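2-nitrobenzoate nitroreductase (Pseudomonas fluorescens, PDB 4Z85) reduces the nitro group of 2-nitrobenzoate, probably with bound FMN as the redox cofactor, as a member of the flavoredoxin family. Local coordinates at residues G23-A28 against Y185-G190; T31-E36 against I127-I132; L38-P43 against I111-A116; P55-A60 against F87-V92; T122-I127 against A138-L143. All blocks are in the same frame, centred on the assembly; numbering follows the deposited sequence.

Contact 4 is the true core: an apolar meeting of facing strands inside the six-stranded barrel, close to the chain's centre. Contact 1 is also buried, but it is polar and backbone-led. Contacts 2 and 3 hold the neighbouring strands 28-33 and 39-52, joined by a backbone bond between S32 and N40; contact 2 uses methyl packing and one hydroxyl bond, contact 3 a helix cap and a glutamate. Contacts 2 and 5 share I127 and pin opposite ends of one loop. Contact 5, partly exposed, relies on a single carboxylate, while its strand 137-150 pairs with strand 86-90 of contact 4.

Contact 1 of 5, residues G23-A28 against Y185-G190; sequences GPRPIA and YGRLGG
R187 swings CG away from its own backbone N (chi1 179°) and bends at chi2, while R25 bends at chi3 (-65°), and these turns lay the two arginine chains side by side. R25 NH2 lies 3.4 Å from R187 CG, and the guanidinium planes are 48° apart. The R187 head is held by its own segment: NE and NH2 grip G190 O side-on, within the guanidinium plane, with NE to O at 2.9 Å. A lysine in place of R187 would probably lose this paired grip and leave the G190 carbonyl less firmly placed. A water takes a bond from R25 NH2 and gives one to L188 O. In the backbone, R25 and R187 form a single antiparallel hydrogen-bonded pair, R25 N to R187 O and R187 N to R25 O both 2.8 Å, which ties the loop ahead of barrel strand 28-33 to strand 185-187. P24, after a cis peptide, sets CB 4.0 Å from L188 CD2 and packs on P24 of the second subunit. I27 CD1 lies 3.6 Å from Y185 O, which reaches I27 N through another water. R25 NH1 is bonded to T19 O and V22 O, and R25 NE to S45 OG.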
# COMPACT_ATOMS: atom_id res chain seq x y z
N GLY A 23 -5.81 -5.16 0.23
CA GLY A 23 -4.70 -5.95 0.75
C GLY A 23 -4.08 -6.77 -0.36
O GLY A 23 -4.58 -6.76 -1.48
N PRO A 24 -2.98 -7.45 -0.06
CA PRO A 24 -2.26 -7.30 1.20
C PRO A 24 -1.55 -5.94 1.21
O PRO A 24 -1.23 -5.42 0.14
CB PRO A 24 -1.26 -8.46 1.15
CG PRO A 24 -0.93 -8.56 -0.34
CD PRO A 24 -2.21 -8.22 -1.06
N ARG A 25 -1.35 -5.37 2.40
CA ARG A 25 -0.73 -4.05 2.55
C ARG A 25 0.71 -4.17 3.05
O ARG A 25 1.02 -5.01 3.90
CB ARG A 25 -1.54 -3.18 3.52
CG ARG A 25 -3.00 -3.02 3.09
CD ARG A 25 -3.73 -2.01 3.95
NE ARG A 25 -3.89 -2.39 5.35
CZ ARG A 25 -4.82 -3.22 5.83
NH1 ARG A 25 -5.64 -3.86 5.01
NH2 ARG A 25 -4.90 -3.43 7.14
N PRO A 26 1.60 -3.32 2.53
CA PRO A 26 2.97 -3.32 3.05
C PRO A 26 3.01 -2.66 4.43
O PRO A 26 2.16 -1.82 4.73
CB PRO A 26 3.73 -2.45 2.04
CG PRO A 26 2.66 -1.46 1.57
CD PRO A 26 1.37 -2.25 1.53
N ILE A 27 3.99 -3.04 5.23
CA ILE A 27 4.08 -2.59 6.62
C ILE A 27 5.32 -1.74 6.82
O ILE A 27 6.45 -2.18 6.59
CB ILE A 27 4.10 -3.76 7.60
CG1 ILE A 27 2.87 -4.65 7.37
CG2 ILE A 27 4.10 -3.26 9.05
CD1 ILE A 27 2.94 -5.98 8.14
N ALA A 28 5.11 -0.50 7.25
CA ALA A 28 6.21 0.38 7.61
C ALA A 28 6.39 0.34 9.12
O ALA A 28 5.55 0.86 9.85
CB ALA A 28 5.94 1.82 7.14
N TYR A 185 6.19 -9.61 5.04
CA TYR A 185 4.82 -9.90 5.46
C TYR A 185 3.88 -8.81 4.97
O TYR A 185 4.18 -7.63 5.14
CB TYR A 185 4.70 -9.95 6.98
CG TYR A 185 5.12 -11.25 7.61
CD1 TYR A 185 6.18 -11.99 7.09
CD2 TYR A 185 4.47 -11.73 8.73
CE1 TYR A 185 6.57 -13.19 7.68
CE2 TYR A 185 4.84 -12.93 9.32
CZ TYR A 185 5.89 -13.64 8.78
OH TYR A 185 6.26 -14.83 9.38
N GLY A 186 2.74 -9.18 4.41
CA GLY A 186 1.71 -8.20 4.09
C GLY A 186 0.59 -8.24 5.10
O GLY A 186 0.30 -9.29 5.66
N ARG A 187 -0.05 -7.10 5.36
CA ARG A 187 -1.19 -7.07 6.28
C ARG A 187 -2.49 -7.31 5.54
O ARG A 187 -2.73 -6.71 4.49
CB ARG A 187 -1.25 -5.73 7.00
CG ARG A 187 -2.42 -5.57 7.96
CD ARG A 187 -2.26 -6.48 9.16
NE ARG A 187 -3.41 -6.35 10.05
CZ ARG A 187 -3.57 -5.37 10.93
NH1 ARG A 187 -2.67 -4.39 11.03
NH2 ARG A 187 -4.64 -5.35 11.70
N LEU A 188 -3.34 -8.15 6.12
CA LEU A 188 -4.70 -8.37 5.63
C LEU A 188 -5.70 -7.85 6.66
O LEU A 188 -5.31 -7.29 7.69
CB LEU A 188 -4.95 -9.86 5.34
CG LEU A 188 -4.09 -10.47 4.24
CD1 LEU A 188 -4.26 -11.99 4.26
CD2 LEU A 188 -4.51 -9.90 2.89
N GLY A 189 -6.98 -8.04 6.40
CA GLY A 189 -8.00 -7.64 7.36
C GLY A 189 -7.88 -8.42 8.66
O GLY A 189 -7.45 -9.57 8.67
N GLY A 190 -8.25 -7.77 9.77
CA GLY A 190 -8.08 -8.39 11.06
C GLY A 190 -6.61 -8.55 11.41
O GLY A 190 -5.74 -7.92 10.81
O HOH W 1 -6.30 -5.03 8.86
O HOH W 2 5.40 -5.46 4.24

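Contact 2 of 5, residues T31-E36 against I127-I132; sequences TSLNSE and IDVPRI
The end of strand 28-33 in the antiparallel barrel is flanked here by the loop that joins the two strands of the small ribbon 121-122/131-132, and by its second strand, with T31 and L33 meeting V129, P130 and I132. The two backbones run roughly opposite ways without pairing, so the side chains make the junction. T31 supplies its polar link: OG1 donates to P130 O at 2.9 Å, in the plane of that carbonyl and not far from its axis (C=O...OG1 angle 155°). A chi1 of 45° places OG1 between the backbone N and the carbonyl carbon of T31, while CG2, beside the backbone N, crosses the I132 side chain with CG2 3.8 Å from I132 CG1. N90 of the adjacent strand 86-90 supports both partners, giving ND2 to T31 OG1 and taking I132 N on OD1, so the T31 hydroxyl sits between the N90 amide and the P130 carbonyl. The apolar half centres on L33. It slides past V129 in the opposite direction, with L33 CG 4.0 Å from V129 CG2, and its CD2 meets P130 CD tip to tip at 3.9 Å. L33 CD1 rests on the backbone beyond, 3.8 Å from D128 O. The other V129 branch, CG1, is 3.2 Å from T31 O.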
# COMPACT_ATOMS: atom_id res chain seq x y z
N THR A 31 10.80 3.63 13.04
CA THR A 31 11.56 4.05 14.21
C THR A 31 11.79 5.56 14.15
O THR A 31 12.05 6.13 13.08
CB THR A 31 12.91 3.30 14.36
OG1 THR A 31 13.59 3.24 13.11
CG2 THR A 31 12.68 1.88 14.89
N SER A 32 11.65 6.20 15.31
CA SER A 32 11.80 7.64 15.42
C SER A 32 12.42 7.97 16.78
O SER A 32 12.46 7.11 17.66
CB SER A 32 10.45 8.34 15.24
OG SER A 32 9.47 7.85 16.14
N LEU A 33 12.92 9.20 16.95
CA LEU A 33 13.51 9.61 18.23
C LEU A 33 12.74 10.76 18.88
O LEU A 33 12.36 11.71 18.20
CB LEU A 33 14.97 10.03 18.03
CG LEU A 33 15.97 8.97 17.59
CD1 LEU A 33 17.31 9.62 17.31
CD2 LEU A 33 16.09 7.90 18.66
N ASN A 34 12.53 10.68 20.19
CA ASN A 34 11.89 11.79 20.90
C ASN A 34 12.92 12.83 21.37
O ASN A 34 14.09 12.76 21.01
CB ASN A 34 11.05 11.30 22.08
CG ASN A 34 11.88 10.71 23.21
OD1 ASN A 34 13.11 10.69 23.17
ND2 ASN A 34 11.20 10.24 24.25
N SER A 35 12.46 13.78 22.19
CA SER A 35 13.30 14.87 22.69
C SER A 35 14.54 14.38 23.43
O SER A 35 15.58 15.04 23.42
CB SER A 35 12.50 15.77 23.63
OG SER A 35 11.35 16.28 23.00
N GLU A 36 14.42 13.23 24.07
CA GLU A 36 15.44 12.73 24.98
C GLU A 36 16.36 11.70 24.33
O GLU A 36 17.25 11.16 24.99
CB GLU A 36 14.77 12.13 26.21
CG GLU A 36 13.55 12.91 26.67
CD GLU A 36 12.45 12.03 27.24
OE1 GLU A 36 12.59 10.78 27.19
OE2 GLU A 36 11.44 12.58 27.72
N ILE A 127 21.29 9.83 8.60
CA ILE A 127 20.43 10.51 9.56
C ILE A 127 20.72 10.02 10.97
O ILE A 127 21.49 9.08 11.15
CB ILE A 127 18.92 10.30 9.25
CG1 ILE A 127 18.59 8.81 9.18
CG2 ILE A 127 18.51 11.00 7.96
CD1 ILE A 127 17.12 8.53 9.03
N ASP A 128 20.09 10.65 11.95
CA ASP A 128 20.37 10.35 13.35
C ASP A 128 19.53 9.20 13.90
O ASP A 128 19.95 8.50 14.82
CB ASP A 128 20.14 11.59 14.21
CG ASP A 128 21.14 12.70 13.90
OD1 ASP A 128 22.31 12.37 13.60
OD2 ASP A 128 20.74 13.88 13.94
N VAL A 129 18.33 9.01 13.34
CA VAL A 129 17.45 7.95 13.81
C VAL A 129 18.01 6.60 13.39
O VAL A 129 18.38 6.42 12.24
CB VAL A 129 16.01 8.13 13.27
CG1 VAL A 129 15.09 7.02 13.79
CG2 VAL A 129 15.47 9.49 13.65
N PRO A 130 18.10 5.66 14.33
CA PRO A 130 18.64 4.33 14.05
C PRO A 130 17.60 3.40 13.43
O PRO A 130 16.40 3.64 13.58
CB PRO A 130 19.03 3.82 15.44
CG PRO A 130 18.01 4.43 16.32
CD PRO A 130 17.74 5.80 15.75
N ARG A 131 18.08 2.37 12.75
CA ARG A 131 17.23 1.31 12.23
C ARG A 131 17.20 0.16 13.22
O ARG A 131 18.01 0.10 14.14
CB ARG A 131 17.75 0.82 10.89
CG ARG A 131 19.05 0.04 11.01
CD ARG A 131 19.42 -0.58 9.69
NE ARG A 131 20.75 -1.20 9.70
CZ ARG A 131 21.01 -2.42 10.17
NH1 ARG A 131 20.04 -3.16 10.69
NH2 ARG A 131 22.25 -2.90 10.11
N ILE A 132 16.25 -0.75 13.01
CA ILE A 132 16.17 -1.97 13.80
C ILE A 132 17.25 -2.93 13.32
O ILE A 132 17.40 -3.15 12.12
CB ILE A 132 14.78 -2.60 13.69
CG1 ILE A 132 13.78 -1.76 14.51
CG2 ILE A 132 14.79 -4.06 14.14
CD1 ILE A 132 12.34 -2.07 14.21

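Contact 3 of 5, residues L38-P43 against I111-A116; sequences LCNAAP and ISEAEA
An N-capped helix start, residues 113-117, sits against strand 39-52 of the barrel, where S112 and E113 bind the main chain of C39 and A41 and the side-chain amide of N40. Among the hydrogen bonds, the cap comes first. A chi1 of 161° turns S112 OG away from the S112 nitrogen; it donates to C39 O at 2.8 Å and accepts from E115 N at 3.2 Å, so one hydroxyl both caps the helix and ties it to the strand. The second set converges on a carboxylate oxygen. E113 bends at chi2 (89°), which brings E113 OE1 to N40 ND2 at 2.9 Å, met on its syn side, and to A41 N at 3.1 Å, met from above the carboxylate plane. The two donors reach OE1 from opposite faces, and the amide of N40 stands 75° to the carboxylate. Both far ends are also held: N40 OD1 accepts from N80 ND2, which fixes which way the amide is turned, and the charge has a second partner, since E113 OE2 forms a salt bridge with K75. Two donors on OE1 and that lysine would be expected to stabilise the ionised form. Van der Waals packing fills in around these bonds. E113 CB lies 4.2 Å from A41 CB, A114 CB faces C39 O at 4.0 Å, and at the outer end L38 CG presses on S112 CB at 3.6 Å.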
# COMPACT_ATOMS: atom_id res chain seq x y z
N LEU A 38 15.21 8.93 23.09
CA LEU A 38 14.50 7.66 23.22
C LEU A 38 13.94 7.22 21.87
O LEU A 38 13.39 8.04 21.14
CB LEU A 38 13.38 7.79 24.26
CG LEU A 38 12.64 6.55 24.75
CD1 LEU A 38 13.25 6.08 26.06
CD2 LEU A 38 11.16 6.85 24.93
N CYS A 39 14.08 5.94 21.54
CA CYS A 39 13.60 5.46 20.24
C CYS A 39 12.23 4.80 20.33
O CYS A 39 12.05 3.79 21.01
CB CYS A 39 14.60 4.47 19.64
SG CYS A 39 14.12 3.87 17.96
N ASN A 40 11.27 5.38 19.63
CA ASN A 40 9.94 4.80 19.52
C ASN A 40 9.85 3.97 18.25
O ASN A 40 10.56 4.24 17.27
CB ASN A 40 8.87 5.88 19.54
CG ASN A 40 8.74 6.55 20.90
OD1 ASN A 40 8.97 7.75 21.04
ND2 ASN A 40 8.35 5.78 21.91
N ALA A 41 9.02 2.94 18.28
CA ALA A 41 8.81 2.08 17.12
C ALA A 41 7.32 1.79 16.99
O ALA A 41 6.66 1.47 17.98
CB ALA A 41 9.60 0.79 17.26
N ALA A 42 6.77 1.95 15.79
CA ALA A 42 5.34 1.71 15.61
C ALA A 42 5.08 1.28 14.17
O ALA A 42 5.63 1.88 13.24
CB ALA A 42 4.53 2.94 15.95
N PRO A 43 4.28 0.23 13.98
CA PRO A 43 3.98 -0.25 12.63
C PRO A 43 2.74 0.40 12.03
O PRO A 43 1.73 0.64 12.70
CB PRO A 43 3.74 -1.74 12.83
CG PRO A 43 3.08 -1.78 14.19
CD PRO A 43 3.76 -0.70 15.01
N ILE A 111 6.75 5.34 26.47
CA ILE A 111 7.90 4.46 26.68
C ILE A 111 8.47 3.99 25.35
O ILE A 111 7.78 4.03 24.32
CB ILE A 111 7.53 3.25 27.56
CG1 ILE A 111 6.53 2.34 26.85
CG2 ILE A 111 6.94 3.71 28.89
CD1 ILE A 111 7.15 1.11 26.20
N SER A 112 9.72 3.54 25.36
CA SER A 112 10.35 3.06 24.14
C SER A 112 9.87 1.66 23.79
O SER A 112 10.18 0.70 24.50
CB SER A 112 11.87 3.05 24.28
OG SER A 112 12.47 2.20 23.31
N GLU A 113 9.12 1.54 22.70
CA GLU A 113 8.65 0.23 22.26
C GLU A 113 9.82 -0.68 21.94
O GLU A 113 9.78 -1.88 22.21
CB GLU A 113 7.74 0.36 21.04
CG GLU A 113 6.42 1.05 21.31
CD GLU A 113 6.50 2.56 21.15
OE1 GLU A 113 7.62 3.10 21.00
OE2 GLU A 113 5.43 3.20 21.17
N ALA A 114 10.88 -0.11 21.37
CA ALA A 114 12.02 -0.89 20.92
C ALA A 114 12.66 -1.62 22.10
O ALA A 114 13.14 -2.74 21.96
CB ALA A 114 13.02 -0.01 20.22
N GLU A 115 12.65 -0.96 23.25
CA GLU A 115 13.18 -1.55 24.48
C GLU A 115 12.21 -2.58 25.05
O GLU A 115 12.60 -3.67 25.47
CB GLU A 115 13.46 -0.47 25.52
CG GLU A 115 14.76 -0.68 26.28
CD GLU A 115 15.95 -0.84 25.35
OE1 GLU A 115 16.00 -0.11 24.33
OE2 GLU A 115 16.82 -1.69 25.62
N ALA A 116 10.93 -2.21 25.08
CA ALA A 116 9.91 -3.07 25.66
C ALA A 116 9.78 -4.41 24.91
O ALA A 116 9.46 -5.42 25.53
CB ALA A 116 8.57 -2.35 25.69

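Contact 4 of 5, residues P55-A60 against F87-V92; sequences PLFVIA and FVVNMV
Inside the closed antiparallel barrel, F57 and I59 of strand 55-62 meet F87 and V89 of strand 86-90 across the hydrophobic interior. The short strand segments cross almost at right angles (84°) with axes 11.1 Å apart, so side chains alone span the gap. The tight part is the phenylalanine pair. The rings come from opposite directions and meet through their outer carbons, planes 79° apart and centroids 5.8 Å apart, so neither lies over the other's face and this is not a T-shaped stack. F87 CE2 comes to the edge of the F57 ring, near its plane, and F57 CZ and F87 CE2 are 3.5 Å apart. Both side chains leave their strands toward each other, and in both CG lies between the backbone N and the carbonyl carbon. V89 completes this close part, with CG2 3.8 Å from F57 CZ. The loose side is that of I59. It slides past V89 in the opposite direction, and its CD1 comes no nearer to F87 than 4.4 Å, at CE2. No solvent side exists here: all four residues are buried, with W139 meeting the F57 ring at about 45° and A28, V30, Y44 and F47 around I59. The alternate residues of strand 55-62 turn elsewhere, L56 packing on F149 of the second subunit and V58 on M50 of that same subunit. Where the two aliphatic side chains come closest, I59 CD1 is 4.2 Å from V89 CG2.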
# COMPACT_ATOMS: atom_id res chain seq x y z
N PRO A 55 12.07 10.62 -4.51
CA PRO A 55 11.64 9.32 -3.98
C PRO A 55 10.78 9.49 -2.73
O PRO A 55 11.31 9.60 -1.62
CB PRO A 55 12.96 8.61 -3.66
CG PRO A 55 13.92 9.72 -3.40
CD PRO A 55 13.52 10.84 -4.32
N LEU A 56 9.46 9.53 -2.92
CA LEU A 56 8.55 9.87 -1.83
C LEU A 56 7.61 8.71 -1.53
O LEU A 56 7.26 7.93 -2.44
CB LEU A 56 7.69 11.08 -2.17
CG LEU A 56 8.38 12.42 -2.45
CD1 LEU A 56 7.33 13.53 -2.52
CD2 LEU A 56 9.41 12.73 -1.39
N PHE A 57 7.19 8.65 -0.27
CA PHE A 57 6.17 7.70 0.17
C PHE A 57 5.22 8.39 1.14
O PHE A 57 5.51 9.48 1.64
CB PHE A 57 6.79 6.46 0.85
CG PHE A 57 7.60 6.80 2.05
CD1 PHE A 57 7.01 6.88 3.31
CD2 PHE A 57 8.96 7.09 1.93
CE1 PHE A 57 7.75 7.23 4.43
CE2 PHE A 57 9.72 7.45 3.05
CZ PHE A 57 9.11 7.51 4.30
N VAL A 58 4.09 7.74 1.45
CA VAL A 58 3.13 8.30 2.40
C VAL A 58 2.77 7.25 3.45
O VAL A 58 2.67 6.07 3.15
CB VAL A 58 1.85 8.84 1.67
CG1 VAL A 58 1.04 7.72 0.99
CG2 VAL A 58 0.98 9.65 2.63
N ILE A 59 2.64 7.70 4.70
CA ILE A 59 2.11 6.87 5.79
C ILE A 59 1.00 7.65 6.48
O ILE A 59 1.22 8.79 6.86
CB ILE A 59 3.18 6.52 6.83
CG1 ILE A 59 4.37 5.82 6.17
CG2 ILE A 59 2.57 5.66 7.92
CD1 ILE A 59 5.56 5.66 7.07
N ALA A 60 -0.17 7.05 6.64
CA ALA A 60 -1.23 7.73 7.40
C ALA A 60 -1.08 7.34 8.88
O ALA A 60 -0.98 6.16 9.19
CB ALA A 60 -2.61 7.37 6.86
N PHE A 87 13.35 9.99 10.11
CA PHE A 87 12.87 8.71 10.67
C PHE A 87 13.29 7.56 9.78
O PHE A 87 13.78 7.76 8.66
CB PHE A 87 11.34 8.71 10.86
CG PHE A 87 10.55 8.95 9.60
CD1 PHE A 87 10.37 10.24 9.11
CD2 PHE A 87 9.94 7.89 8.92
CE1 PHE A 87 9.63 10.47 7.96
CE2 PHE A 87 9.19 8.12 7.78
CZ PHE A 87 9.04 9.40 7.29
N VAL A 88 13.13 6.34 10.30
CA VAL A 88 13.47 5.16 9.51
C VAL A 88 12.24 4.32 9.27
O VAL A 88 11.47 4.06 10.20
CB VAL A 88 14.53 4.28 10.19
CG1 VAL A 88 14.68 2.93 9.46
CG2 VAL A 88 15.88 5.01 10.25
N VAL A 89 12.05 3.92 8.02
CA VAL A 89 11.06 2.89 7.72
C VAL A 89 11.76 1.53 7.67
O VAL A 89 12.56 1.26 6.80
CB VAL A 89 10.33 3.16 6.39
CG1 VAL A 89 9.41 1.99 6.04
CG2 VAL A 89 9.53 4.46 6.48
N ASN A 90 11.45 0.67 8.63
CA ASN A 90 11.98 -0.68 8.66
C ASN A 90 10.98 -1.60 8.02
O ASN A 90 9.81 -1.59 8.42
CB ASN A 90 12.26 -1.16 10.08
CG ASN A 90 13.22 -0.25 10.83
OD1 ASN A 90 14.43 -0.42 10.72
ND2 ASN A 90 12.68 0.70 11.57
N MET A 91 11.43 -2.37 7.04
CA MET A 91 10.57 -3.34 6.37
C MET A 91 10.50 -4.59 7.23
O MET A 91 11.35 -4.81 8.10
CB MET A 91 11.10 -3.66 4.97
CG MET A 91 11.24 -2.42 4.07
SD MET A 91 9.73 -1.43 4.03
CE MET A 91 10.26 -0.13 2.94
N VAL A 92 9.48 -5.40 6.99
CA VAL A 92 9.11 -6.44 7.94
C VAL A 92 9.10 -7.82 7.29
O VAL A 92 8.32 -8.06 6.38
CB VAL A 92 7.71 -6.18 8.55
CG1 VAL A 92 7.32 -7.31 9.52
CG2 VAL A 92 7.65 -4.80 9.23

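Contact 5 of 5, residues T122-I127 against A138-L143; sequences TPSTTI and AWECKL
The loop 122-127 curls round the side chain of E140 on strand 137-150; the nearest alpha carbons, I127 CA and E140 CA, are 6.8 Å apart. E140 runs extended beyond CG and puts its carboxylate into the turn. T125 N donates to E140 OE2 at 2.9 Å, nearly straight (166°), and T126 N to E140 OE1 at 2.9 Å; both arrive on the syn sides, somewhat out of the carboxylate plane. T126 chi1 of 63° brings OG1 round to the anti lone pair of E140 OE1 at 2.6 Å, so that oxygen takes two bonds from one residue. A water gives hydrogen bonds to both S124 OG and E140 OE2, while S124 OG is bonded to V129 O. A leucine in place of E140 would probably leave the T125 and T126 amides without their acceptor and the turn freer to move. The apolar end belongs to I127, whose CD1 is 3.7 Å from C141 N and 3.9 Å from E140 CB. H3 of the second subunit packs on T125 and weakly bonds E140 OE2. The loop packs over strand 137-150, which lies between strands 86-90 and 153-165 in the barrel, with I127 on Q86 and V88 and T126 on V161.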
# COMPACT_ATOMS: atom_id res chain seq x y z
N THR A 122 20.58 -0.13 15.35
CA THR A 122 21.83 0.10 14.65
C THR A 122 21.81 1.50 14.05
O THR A 122 20.82 1.89 13.42
CB THR A 122 22.05 -0.94 13.54
OG1 THR A 122 22.27 -2.23 14.13
CG2 THR A 122 23.25 -0.57 12.68
N PRO A 123 22.88 2.28 14.26
CA PRO A 123 22.90 3.65 13.73
C PRO A 123 22.65 3.73 12.21
O PRO A 123 23.03 2.82 11.47
CB PRO A 123 24.31 4.13 14.08
CG PRO A 123 24.69 3.33 15.27
CD PRO A 123 24.07 1.98 15.08
N SER A 124 22.02 4.82 11.78
CA SER A 124 21.87 5.10 10.36
C SER A 124 23.04 5.92 9.84
O SER A 124 23.72 6.60 10.60
CB SER A 124 20.56 5.83 10.08
OG SER A 124 19.44 5.01 10.34
N THR A 125 23.26 5.87 8.52
CA THR A 125 24.38 6.56 7.88
C THR A 125 24.10 8.03 7.58
O THR A 125 24.93 8.90 7.87
CB THR A 125 24.76 5.84 6.57
OG1 THR A 125 25.22 4.52 6.86
CG2 THR A 125 25.85 6.60 5.84
N THR A 126 22.93 8.31 7.01
CA THR A 126 22.61 9.67 6.57
C THR A 126 21.78 10.48 7.55
O THR A 126 21.56 11.67 7.34
CB THR A 126 21.85 9.64 5.24
OG1 THR A 126 20.59 8.98 5.44
CG2 THR A 126 22.65 8.90 4.18
N ILE A 127 21.29 9.83 8.60
CA ILE A 127 20.43 10.51 9.56
C ILE A 127 20.72 10.02 10.97
O ILE A 127 21.49 9.08 11.15
CB ILE A 127 18.92 10.30 9.25
CG1 ILE A 127 18.59 8.81 9.18
CG2 ILE A 127 18.51 11.00 7.96
CD1 ILE A 127 17.12 8.53 9.03
N ALA A 138 15.84 -1.29 5.28
CA ALA A 138 15.39 -0.08 5.96
C ALA A 138 15.58 1.13 5.07
O ALA A 138 16.55 1.22 4.33
CB ALA A 138 16.12 0.11 7.29
N TRP A 139 14.63 2.05 5.10
CA TRP A 139 14.75 3.32 4.41
C TRP A 139 15.15 4.38 5.43
O TRP A 139 14.47 4.57 6.44
CB TRP A 139 13.44 3.73 3.74
CG TRP A 139 12.96 2.89 2.60
CD1 TRP A 139 13.63 1.89 1.96
CD2 TRP A 139 11.68 2.99 1.97
NE1 TRP A 139 12.85 1.38 0.95
CE2 TRP A 139 11.65 2.04 0.93
CE3 TRP A 139 10.55 3.80 2.18
CZ2 TRP A 139 10.53 1.85 0.12
CZ3 TRP A 139 9.45 3.62 1.38
CH2 TRP A 139 9.44 2.66 0.36
N GLU A 140 16.26 5.06 5.17
CA GLU A 140 16.63 6.26 5.91
C GLU A 140 15.92 7.44 5.25
O GLU A 140 16.15 7.73 4.05
CB GLU A 140 18.16 6.45 5.91
CG GLU A 140 18.91 5.23 6.48
CD GLU A 140 20.41 5.44 6.58
OE1 GLU A 140 20.91 6.49 6.12
OE2 GLU A 140 21.10 4.53 7.11
N CYS A 141 15.06 8.09 6.04
CA CYS A 141 14.12 9.08 5.52
C CYS A 141 14.18 10.43 6.19
O CYS A 141 14.46 10.56 7.39
CB CYS A 141 12.69 8.56 5.67
SG CYS A 141 12.42 6.92 4.99
N LYS A 142 13.88 11.44 5.38
CA LYS A 142 13.65 12.78 5.87
C LYS A 142 12.20 13.16 5.62
O LYS A 142 11.57 12.67 4.68
CB LYS A 142 14.59 13.78 5.19
CG LYS A 142 16.05 13.53 5.56
CD LYS A 142 16.98 14.50 4.84
CE LYS A 142 18.38 14.49 5.45
NZ LYS A 142 19.29 15.46 4.73
N LEU A 143 11.68 14.01 6.48
CA LEU A 143 10.32 14.49 6.33
C LEU A 143 10.21 15.38 5.11
O LEU A 143 10.96 16.34 4.97
CB LEU A 143 9.88 15.27 7.58
CG LEU A 143 8.44 15.80 7.50
CD1 LEU A 143 7.45 14.62 7.45
CD2 LEU A 143 8.12 16.74 8.66
O HOH W 3 19.76 2.73 8.70